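Local coordinates for secretion activator protein, hypothetical (Brucella abortus bv. 1 str. 9-941, PDB 7DNP), which probably cleaves peptidoglycan as a family 108 muramidase, an autolysin associated with the type IV secretion system, at residues L37-A42 with T62-E67; V106-D111 with A116-A121; L87-H92 with L139-G144; M125-I130 with A168-S173. One frame throughout, in Å; residues are numbered along the deposited sequence.

Contact 1: L37-A42 with T62-E67; sequences LATLSA and TDIYRE. With H9U ((2R)-2-[[(2S)-2-[[(2R)-2-[(2R,3S,4R,5R,6S)-5-acetamido-3-[(2S,3R,4R,5S,6R)-3-acetamido-6-(hydroxymethyl)-4,5-bis(oxidanyl)oxan-2-yl]oxy-2-(hydroxymethyl)-6-oxidanyl-oxan-4-yl]oxypropanoyl]amino]propanoyl]amino]pentanedioic acid), chain B.
Where the lysozyme-like part of the enzyme holds the GlcNAc end of its bound muropeptide, Thr39 of helix 37-44 meets Ile64 of helix 58-70. Within 37-42 and 62-67 the nearest CA atoms, those of Leu40 and Ile64, are 8.1 Å apart, so side chains make the contact. Thr39 CG2 lies 3.7 Å from Ile64 CG2, the two side chains running obliquely past each other. The other branch of Ile64 reaches Leu40 instead, its CD1 standing 4.1 Å from Leu40 CD1, with these side chains at about a right angle. All three touching residues are buried.

Placing CG2 anti to the backbone N (OG1 chi1 -67°) lets Thr39 send its methyl to Ile64 and its hydroxyl to the sugar. Thr39 OG1 donates to the acetamido oxygen O12 of H9U at 2.9 Å and weakly accepts from the sugar hydroxyl O06 at 3.3 Å; Tyr69 OH is a further partner of that OG1. The CB of Tyr65 points away from helix 37-44, yet the ring reaches the same N-acetyl group: Tyr65 CE1 is 3.7 Å from the methyl C41, approached obliquely. A hydrogen bond from Tyr65 OH to Met33 O fixes the outer end of the ring.

Thr39 thus divides the contact by chemistry, its methyl sealing the apolar join between helices and its hydroxyl reading a polar acetamide. Together, the Thr39 hydroxyl and the Tyr65 ring address the carbonyl and methyl of one N-acetyl group, a pairing consistent with selection for an N-acetylated sugar.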
# COMPACT_ATOMS: atom_id res chain seq x y z
N LEU A 37 -8.55 0.61 -12.99
CA LEU A 37 -9.74 1.25 -13.53
C LEU A 37 -10.76 1.53 -12.43
O LEU A 37 -11.39 2.60 -12.42
CB LEU A 37 -10.35 0.39 -14.63
CG LEU A 37 -11.50 0.99 -15.42
CD1 LEU A 37 -11.36 0.64 -16.89
CD2 LEU A 37 -12.83 0.51 -14.88
N ALA A 38 -10.93 0.58 -11.51
CA ALA A 38 -11.90 0.77 -10.43
C ALA A 38 -11.49 1.91 -9.52
O ALA A 38 -12.34 2.66 -9.02
CB ALA A 38 -12.06 -0.53 -9.63
N THR A 39 -10.19 2.06 -9.29
CA THR A 39 -9.72 3.14 -8.43
C THR A 39 -9.92 4.50 -9.11
O THR A 39 -10.33 5.46 -8.46
CB THR A 39 -8.26 2.91 -8.06
OG1 THR A 39 -8.17 1.75 -7.23
CG2 THR A 39 -7.68 4.11 -7.32
N LEU A 40 -9.65 4.58 -10.42
CA LEU A 40 -9.92 5.83 -11.12
C LEU A 40 -11.41 6.12 -11.18
O LEU A 40 -11.84 7.27 -11.10
CB LEU A 40 -9.33 5.78 -12.53
CG LEU A 40 -9.43 7.08 -13.35
CD1 LEU A 40 -8.87 8.26 -12.57
CD2 LEU A 40 -8.70 6.93 -14.68
N SER A 41 -12.22 5.07 -11.30
CA SER A 41 -13.67 5.25 -11.27
C SER A 41 -14.12 5.84 -9.94
O SER A 41 -14.97 6.75 -9.91
CB SER A 41 -14.36 3.91 -11.54
OG SER A 41 -14.20 3.54 -12.90
N ALA A 42 -13.56 5.35 -8.83
CA ALA A 42 -13.88 5.89 -7.52
C ALA A 42 -13.49 7.36 -7.41
O ALA A 42 -14.18 8.14 -6.74
CB ALA A 42 -13.18 5.07 -6.44
N THR A 62 -0.88 10.97 -8.43
CA THR A 62 -0.31 11.37 -7.15
C THR A 62 -1.39 11.78 -6.16
O THR A 62 -1.32 11.43 -4.97
CB THR A 62 0.71 12.49 -7.35
OG1 THR A 62 1.71 12.07 -8.28
CG2 THR A 62 1.39 12.85 -6.03
N ASP A 63 -2.40 12.52 -6.61
CA ASP A 63 -3.50 12.88 -5.71
C ASP A 63 -4.23 11.64 -5.23
O ASP A 63 -4.65 11.57 -4.07
CB ASP A 63 -4.48 13.83 -6.40
CG ASP A 63 -3.85 15.16 -6.79
OD1 ASP A 63 -2.90 15.61 -6.10
OD2 ASP A 63 -4.31 15.75 -7.78
N ILE A 64 -4.41 10.66 -6.11
CA ILE A 64 -5.09 9.43 -5.74
C ILE A 64 -4.29 8.66 -4.70
O ILE A 64 -4.84 8.19 -3.70
CB ILE A 64 -5.36 8.56 -6.98
CG1 ILE A 64 -6.43 9.22 -7.86
CG2 ILE A 64 -5.74 7.15 -6.57
CD1 ILE A 64 -6.53 8.63 -9.25
N TYR A 65 -2.98 8.53 -4.91
CA TYR A 65 -2.13 7.85 -3.94
C TYR A 65 -2.10 8.60 -2.61
O TYR A 65 -2.09 7.97 -1.54
CB TYR A 65 -0.72 7.68 -4.50
CG TYR A 65 -0.56 6.50 -5.44
CD1 TYR A 65 -0.99 5.23 -5.08
CD2 TYR A 65 0.01 6.67 -6.69
CE1 TYR A 65 -0.85 4.16 -5.94
CE2 TYR A 65 0.16 5.60 -7.56
CZ TYR A 65 -0.27 4.35 -7.18
OH TYR A 65 -0.12 3.29 -8.05
N ARG A 66 -2.09 9.93 -2.66
CA ARG A 66 -2.03 10.72 -1.42
C ARG A 66 -3.34 10.61 -0.63
O ARG A 66 -3.33 10.28 0.56
CB ARG A 66 -1.71 12.18 -1.74
CG ARG A 66 -1.28 13.03 -0.52
CD ARG A 66 -1.24 14.53 -0.85
NE ARG A 66 -2.54 15.00 -1.33
CZ ARG A 66 -2.80 15.35 -2.59
NH1 ARG A 66 -1.84 15.30 -3.50
NH2 ARG A 66 -4.01 15.75 -2.93
N GLU A 67 -4.47 10.88 -1.29
CA GLU A 67 -5.75 10.95 -0.60
C GLU A 67 -6.35 9.57 -0.32
O GLU A 67 -6.93 9.35 0.76
CB GLU A 67 -6.75 11.76 -1.42
CG GLU A 67 -6.38 13.22 -1.60
CD GLU A 67 -6.26 13.95 -0.28
OE1 GLU A 67 -6.98 13.58 0.67
OE2 GLU A 67 -5.44 14.89 -0.20
C22 H9U B . -3.24 -3.68 -7.76
C24 H9U B . -2.16 -5.66 -8.72
C26 H9U B . -2.20 -2.80 -8.48
C28 H9U B . -1.20 -4.76 -9.53
C23 H9U B . -3.44 -4.99 -8.44
C25 H9U B . -5.03 -2.88 -6.44
C27 H9U B . -5.68 -1.49 -6.22
C29 H9U B . -6.39 -1.45 -4.92
C30 H9U B . -7.34 -2.56 -4.75
C31 H9U B . -6.60 -3.90 -4.91
C32 H9U B . -5.03 -6.86 -8.04
C33 H9U B . -1.80 -1.65 -7.61
C34 H9U B . -7.53 -5.05 -4.69
C35 H9U B . -1.72 -8.14 -9.00
C36 H9U B . -4.96 -7.98 -7.01
C37 H9U B . -4.58 0.75 -7.03
C38 H9U B . -6.47 -6.42 -8.26
C39 H9U B . -4.12 -8.78 -4.77
C40 H9U B . -1.88 -9.45 -9.78
C41 H9U B . -3.41 1.71 -6.86
C42 H9U B . -5.36 -8.65 -3.90
C43 H9U B . -7.80 -9.26 -3.51
C44 H9U B . -2.88 -8.57 -3.91
C45 H9U B . -8.71 -8.21 -4.14
C46 H9U B . -8.54 -10.59 -3.54
C47 H9U B . -9.39 -10.78 -2.28
C48 H9U B . -10.09 -12.13 -2.28
N18 H9U B . -2.32 -6.93 -9.49
N19 H9U B . -4.61 -0.45 -6.19
N20 H9U B . -4.20 -7.74 -5.77
N21 H9U B . -6.58 -9.36 -4.30
O01 H9U B . -4.50 -2.98 -7.72
O02 H9U B . -0.96 -3.51 -8.82
O03 H9U B . -6.00 -3.97 -6.24
O04 H9U B . -4.26 -5.80 -7.51
O05 H9U B . -1.77 -4.48 -10.74
O06 H9U B . -7.11 -0.16 -4.76
O07 H9U B . -7.94 -2.51 -3.45
O08 H9U B . -0.77 -0.98 -8.28
O09 H9U B . -8.55 -5.02 -5.64
O10 H9U B . -1.10 -8.13 -7.99
O11 H9U B . -5.48 -9.02 -7.21
O12 H9U B . -5.44 0.98 -7.82
O13 H9U B . -5.32 -7.98 -2.92
O14 H9U B . -9.43 -7.49 -3.40
O15 H9U B . -8.73 -8.06 -5.39
O16 H9U B . -9.90 -12.93 -3.23
O17 H9U B . -10.85 -12.44 -1.32

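Contact 2: V106-D111 with A116-A121; sequences VGVDQD and AKTLAA
Val106 and Val108 pack against Ala121 in a helix-loop-helix element of the predicted peptidoglycan-binding region, where the chain leaves helix 95-106 and later enters helix 116-123. The turn comes at Gly107, the first residue beyond the helix, whose positive phi of 81° redirects the backbone and lets the valines before and after it both face helix 116-123.

The apolar contacts converge on one methyl. Val106 CG2 lies 3.7 Å from Ala121 CB, and Val108 CG1 reaches the same CB at 3.7 Å. The backbone joins in, with Val106 O also 3.7 Å from Ala121 CB.

Contacts of methyls with polar atoms carry the rest. Val108 CG1 rests 3.7 Å from Lys117 O, one helical turn before Ala121, while its second branch turns to Thr118. The hydroxyl of Thr118 has a hydrogen bond with Gln103 of helix 95-106, and Asp111 OD1 bonds the same Gln103 NE2, tying loop and both helices together.

Charge plays little direct part: Asp109 OD2 and Lys117 NZ stay 6.4 Å apart. The side chains of Val108 and Thr118 meet at about a right angle, with CG2 of the valine 3.6 Å from OG1 of the threonine.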
# COMPACT_ATOMS: atom_id res chain seq x y z
N VAL A 106 -0.90 -5.53 15.80
CA VAL A 106 -0.79 -4.80 17.06
C VAL A 106 -1.87 -5.19 18.05
O VAL A 106 -1.86 -4.70 19.19
CB VAL A 106 -0.79 -3.28 16.83
CG1 VAL A 106 0.23 -2.90 15.78
CG2 VAL A 106 -2.19 -2.79 16.43
N GLY A 107 -2.81 -6.05 17.66
CA GLY A 107 -3.76 -6.63 18.59
C GLY A 107 -4.96 -5.77 18.95
O GLY A 107 -5.32 -5.67 20.13
N VAL A 108 -5.60 -5.16 17.95
CA VAL A 108 -6.82 -4.40 18.16
C VAL A 108 -7.87 -4.88 17.17
O VAL A 108 -7.59 -5.64 16.25
CB VAL A 108 -6.60 -2.87 18.03
CG1 VAL A 108 -5.60 -2.38 19.07
CG2 VAL A 108 -6.12 -2.53 16.64
N ASP A 109 -9.11 -4.43 17.39
CA ASP A 109 -10.21 -4.79 16.50
C ASP A 109 -9.86 -4.45 15.05
O ASP A 109 -9.38 -3.35 14.76
CB ASP A 109 -11.49 -4.07 16.91
CG ASP A 109 -12.06 -4.60 18.21
OD1 ASP A 109 -11.55 -5.62 18.73
OD2 ASP A 109 -13.03 -3.99 18.72
N GLN A 110 -10.12 -5.38 14.14
CA GLN A 110 -9.78 -5.20 12.73
C GLN A 110 -10.98 -4.59 12.02
O GLN A 110 -11.84 -5.29 11.49
CB GLN A 110 -9.38 -6.53 12.11
CG GLN A 110 -8.19 -7.16 12.79
CD GLN A 110 -8.04 -8.62 12.46
OE1 GLN A 110 -8.36 -9.06 11.36
NE2 GLN A 110 -7.57 -9.40 13.43
N ASP A 111 -11.04 -3.26 12.00
CA ASP A 111 -12.11 -2.56 11.29
C ASP A 111 -11.62 -1.81 10.05
O ASP A 111 -12.44 -1.24 9.33
CB ASP A 111 -12.84 -1.60 12.24
CG ASP A 111 -11.93 -0.53 12.83
OD1 ASP A 111 -10.84 -0.28 12.28
OD2 ASP A 111 -12.32 0.07 13.85
N ALA A 116 -8.08 5.83 17.52
CA ALA A 116 -7.26 6.06 18.70
C ALA A 116 -6.69 4.76 19.26
O ALA A 116 -5.51 4.71 19.64
CB ALA A 116 -8.07 6.80 19.77
N LYS A 117 -7.50 3.70 19.32
CA LYS A 117 -7.00 2.43 19.86
C LYS A 117 -5.90 1.84 19.00
O LYS A 117 -4.97 1.22 19.52
CB LYS A 117 -8.14 1.42 20.00
CG LYS A 117 -9.21 1.84 20.99
CD LYS A 117 -9.70 0.66 21.81
CE LYS A 117 -10.44 1.13 23.05
NZ LYS A 117 -11.71 0.38 23.23
N THR A 118 -5.98 2.03 17.68
CA THR A 118 -4.93 1.51 16.81
C THR A 118 -3.64 2.29 16.99
O THR A 118 -2.56 1.70 17.10
CB THR A 118 -5.39 1.55 15.34
OG1 THR A 118 -6.58 0.77 15.19
CG2 THR A 118 -4.31 0.97 14.45
N LEU A 119 -3.73 3.62 17.03
CA LEU A 119 -2.53 4.44 17.21
C LEU A 119 -1.85 4.13 18.53
O LEU A 119 -0.61 4.08 18.60
CB LEU A 119 -2.89 5.93 17.13
CG LEU A 119 -3.25 6.55 15.79
CD1 LEU A 119 -3.74 7.98 16.01
CD2 LEU A 119 -2.06 6.54 14.85
N ALA A 120 -2.63 3.93 19.59
CA ALA A 120 -2.05 3.63 20.90
C ALA A 120 -1.28 2.31 20.86
O ALA A 120 -0.15 2.23 21.36
CB ALA A 120 -3.13 3.60 21.97
N ALA A 121 -1.88 1.28 20.27
CA ALA A 121 -1.23 -0.03 20.21
C ALA A 121 -0.02 -0.03 19.29
O ALA A 121 0.97 -0.72 19.57
CB ALA A 121 -2.24 -1.09 19.75

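Contact 3: L87-H92 with L139-G144; sequences LDFAIH and LAWLKG. With H9U ((2R)-2-[[(2S)-2-[[(2R)-2-[(2R,3S,4R,5R,6S)-5-acetamido-3-[(2S,3R,4R,5S,6R)-3-acetamido-6-(hydroxymethyl)-4,5-bis(oxidanyl)oxan-2-yl]oxy-2-(hydroxymethyl)-6-oxidanyl-oxan-4-yl]oxypropanoyl]amino]propanoyl]amino]pentanedioic acid), chain B.
His92 and Leu142 meet beside the peptide stem of the bound muropeptide, where helix 82-93 of the lysozyme-like part faces helix 127-142 of the predicted peptidoglycan-binding region. The His92 CB points toward the second helix, and CG, anti to the backbone N (chi1 -161°), carries the ring to the ligand. The alanyl methyl C44 of H9U covers one ring face toward its rim, 3.5 Å from His92 ND1 and 3.3 Å from His92 CE1. That CE1 also approaches Leu142 CD2 at 4.5 Å, and Leu142 CD2 in turn lies 3.7 Å from C44. At the tip, His92 NE2 donates to O10, the N-acetyl oxygen of the MurNAc unit, at 2.9 Å and a bent 140°.

Elsewhere between the two helices, Trp141 CE3 comes to the edge of the Phe89 ring, 4.1 Å from Phe89 CZ. The far end of the indole meets the ligand edge-on, Trp141 CH2 standing 3.5 Å from the peptide oxygen O13.

Backbone carbonyls finish the grip: Ile91 O accepts from the GlcNAc amide N19 at 2.7 Å, and His92 O from the alanyl N20. The ligand is therefore read as both sugar and peptide, consistent with recognition of a stem-bearing glycan.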
# COMPACT_ATOMS: atom_id res chain seq x y z
N LEU A 87 1.54 1.51 3.56
CA LEU A 87 1.17 2.13 2.29
C LEU A 87 1.26 1.15 1.13
O LEU A 87 0.35 1.07 0.30
CB LEU A 87 2.05 3.35 2.03
CG LEU A 87 1.96 3.98 0.64
CD1 LEU A 87 0.58 4.57 0.39
CD2 LEU A 87 3.04 5.04 0.45
N ASP A 88 2.36 0.41 1.04
CA ASP A 88 2.50 -0.50 -0.10
C ASP A 88 1.45 -1.60 -0.06
O ASP A 88 0.86 -1.94 -1.09
CB ASP A 88 3.89 -1.10 -0.17
CG ASP A 88 4.09 -1.89 -1.45
OD1 ASP A 88 4.32 -1.26 -2.50
OD2 ASP A 88 3.98 -3.14 -1.42
N PHE A 89 1.21 -2.18 1.12
CA PHE A 89 0.12 -3.14 1.29
C PHE A 89 -1.20 -2.51 0.87
O PHE A 89 -1.99 -3.14 0.15
CB PHE A 89 0.09 -3.59 2.76
CG PHE A 89 -0.65 -4.89 3.01
CD1 PHE A 89 -1.44 -5.48 2.04
CD2 PHE A 89 -0.56 -5.51 4.25
CE1 PHE A 89 -2.11 -6.67 2.29
CE2 PHE A 89 -1.23 -6.69 4.52
CZ PHE A 89 -2.01 -7.27 3.53
N ALA A 90 -1.44 -1.26 1.26
CA ALA A 90 -2.66 -0.57 0.87
C ALA A 90 -2.75 -0.40 -0.64
O ALA A 90 -3.83 -0.54 -1.23
CB ALA A 90 -2.75 0.80 1.56
N ILE A 91 -1.63 -0.08 -1.29
CA ILE A 91 -1.66 0.09 -2.74
C ILE A 91 -2.01 -1.23 -3.42
O ILE A 91 -2.80 -1.26 -4.37
CB ILE A 91 -0.31 0.64 -3.24
CG1 ILE A 91 -0.14 2.10 -2.82
CG2 ILE A 91 -0.20 0.50 -4.77
CD1 ILE A 91 1.25 2.66 -3.08
N HIS A 92 -1.46 -2.32 -2.91
CA HIS A 92 -1.59 -3.63 -3.54
C HIS A 92 -2.95 -4.27 -3.27
O HIS A 92 -3.49 -4.96 -4.15
CB HIS A 92 -0.47 -4.55 -3.04
CG HIS A 92 -0.22 -5.73 -3.91
ND1 HIS A 92 0.17 -6.95 -3.40
CD2 HIS A 92 -0.27 -5.89 -5.26
CE1 HIS A 92 0.34 -7.81 -4.39
NE2 HIS A 92 0.08 -7.19 -5.53
N LEU A 139 2.33 -11.80 3.63
CA LEU A 139 2.69 -12.99 2.87
C LEU A 139 1.76 -14.15 3.18
O LEU A 139 1.32 -14.87 2.27
CB LEU A 139 4.14 -13.38 3.16
CG LEU A 139 5.22 -12.66 2.36
CD1 LEU A 139 6.59 -12.85 3.02
CD2 LEU A 139 5.23 -13.16 0.93
N ALA A 140 1.46 -14.36 4.46
CA ALA A 140 0.55 -15.43 4.85
C ALA A 140 -0.84 -15.22 4.26
O ALA A 140 -1.51 -16.18 3.87
CB ALA A 140 0.48 -15.54 6.38
N TRP A 141 -1.29 -13.97 4.19
CA TRP A 141 -2.61 -13.70 3.64
C TRP A 141 -2.63 -13.89 2.13
O TRP A 141 -3.60 -14.42 1.58
CB TRP A 141 -3.07 -12.29 4.02
CG TRP A 141 -4.38 -11.90 3.41
CD1 TRP A 141 -5.63 -12.28 3.82
CD2 TRP A 141 -4.58 -11.06 2.26
NE1 TRP A 141 -6.59 -11.73 3.00
CE2 TRP A 141 -5.97 -10.98 2.04
CE3 TRP A 141 -3.71 -10.38 1.41
CZ2 TRP A 141 -6.51 -10.23 0.99
CZ3 TRP A 141 -4.25 -9.63 0.37
CH2 TRP A 141 -5.63 -9.57 0.17
N LEU A 142 -1.57 -13.46 1.44
CA LEU A 142 -1.52 -13.62 -0.01
C LEU A 142 -1.52 -15.08 -0.43
O LEU A 142 -2.08 -15.43 -1.47
CB LEU A 142 -0.29 -12.91 -0.58
CG LEU A 142 -0.29 -11.38 -0.51
CD1 LEU A 142 1.10 -10.83 -0.80
CD2 LEU A 142 -1.32 -10.78 -1.45
N LYS A 143 -0.91 -15.96 0.38
CA LYS A 143 -0.84 -17.37 0.05
C LYS A 143 -2.21 -18.05 0.08
O LYS A 143 -2.35 -19.14 -0.48
CB LYS A 143 0.12 -18.09 1.01
CG LYS A 143 1.58 -17.75 0.77
CD LYS A 143 2.46 -18.33 1.87
CE LYS A 143 3.90 -17.86 1.72
NZ LYS A 143 4.73 -18.25 2.88
N GLY A 144 -3.20 -17.43 0.71
CA GLY A 144 -4.56 -17.95 0.68
C GLY A 144 -5.37 -17.58 -0.54
O GLY A 144 -6.49 -18.08 -0.70
C22 H9U B . -3.24 -3.68 -7.76
C24 H9U B . -2.16 -5.66 -8.72
C26 H9U B . -2.20 -2.80 -8.48
C28 H9U B . -1.20 -4.76 -9.53
C23 H9U B . -3.44 -4.99 -8.44
C25 H9U B . -5.03 -2.88 -6.44
C27 H9U B . -5.68 -1.49 -6.22
C29 H9U B . -6.39 -1.45 -4.92
C30 H9U B . -7.34 -2.56 -4.75
C31 H9U B . -6.60 -3.90 -4.91
C32 H9U B . -5.03 -6.86 -8.04
C33 H9U B . -1.80 -1.65 -7.61
C34 H9U B . -7.53 -5.05 -4.69
C35 H9U B . -1.72 -8.14 -9.00
C36 H9U B . -4.96 -7.98 -7.01
C37 H9U B . -4.58 0.75 -7.03
C38 H9U B . -6.47 -6.42 -8.26
C39 H9U B . -4.12 -8.78 -4.77
C40 H9U B . -1.88 -9.45 -9.78
C41 H9U B . -3.41 1.71 -6.86
C42 H9U B . -5.36 -8.65 -3.90
C43 H9U B . -7.80 -9.26 -3.51
C44 H9U B . -2.88 -8.57 -3.91
C45 H9U B . -8.71 -8.21 -4.14
C46 H9U B . -8.54 -10.59 -3.54
C47 H9U B . -9.39 -10.78 -2.28
C48 H9U B . -10.09 -12.13 -2.28
N18 H9U B . -2.32 -6.93 -9.49
N19 H9U B . -4.61 -0.45 -6.19
N20 H9U B . -4.20 -7.74 -5.77
N21 H9U B . -6.58 -9.36 -4.30
O01 H9U B . -4.50 -2.98 -7.72
O02 H9U B . -0.96 -3.51 -8.82
O03 H9U B . -6.00 -3.97 -6.24
O04 H9U B . -4.26 -5.80 -7.51
O05 H9U B . -1.77 -4.48 -10.74
O06 H9U B . -7.11 -0.16 -4.76
O07 H9U B . -7.94 -2.51 -3.45
O08 H9U B . -0.77 -0.98 -8.28
O09 H9U B . -8.55 -5.02 -5.64
O10 H9U B . -1.10 -8.13 -7.99
O11 H9U B . -5.48 -9.02 -7.21
O12 H9U B . -5.44 0.98 -7.82
O13 H9U B . -5.32 -7.98 -2.92
O14 H9U B . -9.43 -7.49 -3.40
O15 H9U B . -8.73 -8.06 -5.39
O16 H9U B . -9.90 -12.93 -3.23
O17 H9U B . -10.85 -12.44 -1.32

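Contact 4: M125-I130 with A168-S173; sequences MAADRI and AFSRDS
Asp128 and Arg171 form the salt bridge that joins the start of helix 127-142 to the residues just past helix 148-170. Arg171 NH1 donates to Asp128 OD2 at 3.0 Å, with an N-H...O angle of 142°. The oxygen is approached on its anti side and 30° out of the carboxylate plane, and it lies at the edge of the guanidinium, near its plane. With the two planes 50° apart and one nitrogen engaged, this is a single-point bridge, not a flat two-pronged one.

Next to the salt bridge, the CB of Ser170 points toward the same helix start. Its OG sits 4.3 Å from Ala127 CB and 4.4 Å from Asp128 N, a loose approach, too long for a hydrogen bond to Asp128 N.

What positions the pair is the local backbone and chain shape. Ala126 takes the N-cap position, and Ile130 N bonds Ala126 O at 3.0 Å as the first turn begins, which sets Asp128 in that turn. A carboxylate there probably also benefits from the helix dipole. On the other side, Arg171 N bonds Ala168 O at 2.9 Å and Asp172 N bonds Phe169 O at 3.0 Å, bonds three residues back along the chain that hold the backbone around Arg171. From there the Arg171 side chain runs extended from CG to NE to span the gap.

The contact lies at the surface, and the inner sides of both segments are held by other helices: Ile130 packs on Leu102 and Val106 of helix 95-106, Ala127 on Val82 of helix 82-93, and Phe169 on helix 5-17, its ring edge-to-face with His84 of helix 82-93.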
# COMPACT_ATOMS: atom_id res chain seq x y z
N MET A 125 4.54 -0.68 20.51
CA MET A 125 5.39 -1.73 19.97
C MET A 125 6.57 -1.12 19.22
O MET A 125 6.52 0.03 18.78
CB MET A 125 4.61 -2.65 19.02
CG MET A 125 3.54 -3.48 19.69
SD MET A 125 2.72 -4.54 18.47
CE MET A 125 4.12 -5.41 17.78
N ALA A 126 7.62 -1.91 19.07
CA ALA A 126 8.78 -1.48 18.31
C ALA A 126 8.42 -1.38 16.83
O ALA A 126 7.69 -2.23 16.30
CB ALA A 126 9.94 -2.45 18.50
N ALA A 127 8.94 -0.35 16.16
CA ALA A 127 8.54 -0.09 14.78
C ALA A 127 9.04 -1.18 13.84
O ALA A 127 8.30 -1.62 12.96
CB ALA A 127 9.04 1.28 14.33
N ASP A 128 10.29 -1.62 14.01
CA ASP A 128 10.79 -2.65 13.11
C ASP A 128 10.12 -4.00 13.38
O ASP A 128 9.97 -4.81 12.46
CB ASP A 128 12.32 -2.75 13.21
CG ASP A 128 12.82 -3.07 14.61
OD1 ASP A 128 12.03 -3.54 15.46
OD2 ASP A 128 14.02 -2.83 14.86
N ARG A 129 9.67 -4.23 14.62
CA ARG A 129 8.87 -5.42 14.89
C ARG A 129 7.53 -5.36 14.17
O ARG A 129 7.09 -6.36 13.58
CB ARG A 129 8.67 -5.59 16.40
CG ARG A 129 7.65 -6.65 16.77
CD ARG A 129 7.63 -6.91 18.27
NE ARG A 129 8.49 -8.03 18.64
CZ ARG A 129 9.77 -7.92 18.98
NH1 ARG A 129 10.35 -6.72 19.00
NH2 ARG A 129 10.47 -8.99 19.31
N ILE A 130 6.86 -4.21 14.22
CA ILE A 130 5.61 -4.04 13.48
C ILE A 130 5.85 -4.28 11.99
O ILE A 130 5.07 -4.98 11.33
CB ILE A 130 5.02 -2.64 13.73
CG1 ILE A 130 4.63 -2.48 15.20
CG2 ILE A 130 3.83 -2.39 12.81
CD1 ILE A 130 3.91 -1.18 15.49
N ALA A 168 14.57 0.38 6.58
CA ALA A 168 15.50 1.49 6.37
C ALA A 168 14.87 2.81 6.78
O ALA A 168 15.46 3.57 7.56
CB ALA A 168 15.94 1.52 4.90
N PHE A 169 13.67 3.11 6.27
CA PHE A 169 12.96 4.33 6.66
C PHE A 169 12.81 4.43 8.17
O PHE A 169 12.89 5.53 8.73
CB PHE A 169 11.58 4.38 6.00
CG PHE A 169 11.60 4.78 4.55
CD1 PHE A 169 12.60 5.60 4.05
CD2 PHE A 169 10.61 4.32 3.68
CE1 PHE A 169 12.61 5.96 2.70
CE2 PHE A 169 10.62 4.68 2.35
CZ PHE A 169 11.61 5.50 1.85
N SER A 170 12.61 3.29 8.84
CA SER A 170 12.42 3.27 10.29
C SER A 170 13.64 3.79 11.05
O SER A 170 13.51 4.20 12.21
CB SER A 170 12.09 1.84 10.74
OG SER A 170 12.61 1.57 12.02
N ARG A 171 14.82 3.78 10.43
CA ARG A 171 16.02 4.32 11.06
C ARG A 171 16.56 5.54 10.33
O ARG A 171 17.71 5.93 10.54
CB ARG A 171 17.09 3.23 11.18
CG ARG A 171 16.51 1.89 11.62
CD ARG A 171 17.52 1.00 12.30
NE ARG A 171 16.87 0.04 13.18
CZ ARG A 171 16.79 0.17 14.51
NH1 ARG A 171 16.17 -0.76 15.23
NH2 ARG A 171 17.35 1.21 15.11
N ASP A 172 15.75 6.15 9.46
CA ASP A 172 16.11 7.39 8.80
C ASP A 172 15.93 8.55 9.77
O ASP A 172 14.82 8.79 10.26
CB ASP A 172 15.25 7.59 7.55
CG ASP A 172 15.73 8.74 6.67
OD1 ASP A 172 15.88 9.87 7.18
OD2 ASP A 172 15.96 8.51 5.46
N SER A 173 17.02 9.27 10.05
CA SER A 173 17.00 10.31 11.08
C SER A 173 16.13 11.50 10.71
O SER A 173 15.77 12.29 11.59
CB SER A 173 18.42 10.78 11.38
OG SER A 173 19.21 10.80 10.20

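How the contacts relate
Contacts 1 and 3 flank one ligand. Their centres are 18 Å apart, both touch H9U, and they meet directly where Tyr65 CE1 packs 3.8 Å from Ile91 CG1. Contacts 2 and 4 lie away from the ligand, 18 Å apart between centres, and touch through Val106, which packs on Met125 and Ile130. Contact 1 closes first along the chain; contact 2 is nested inside the loop closed by contact 3, whose segments alternate with those of contact 4. Contacts 3 and 4 share helix 127-142, their centres 19 Å apart. That helix thus links the pocket to the distal surface, and contact 3 joins the two family regions around the muropeptide.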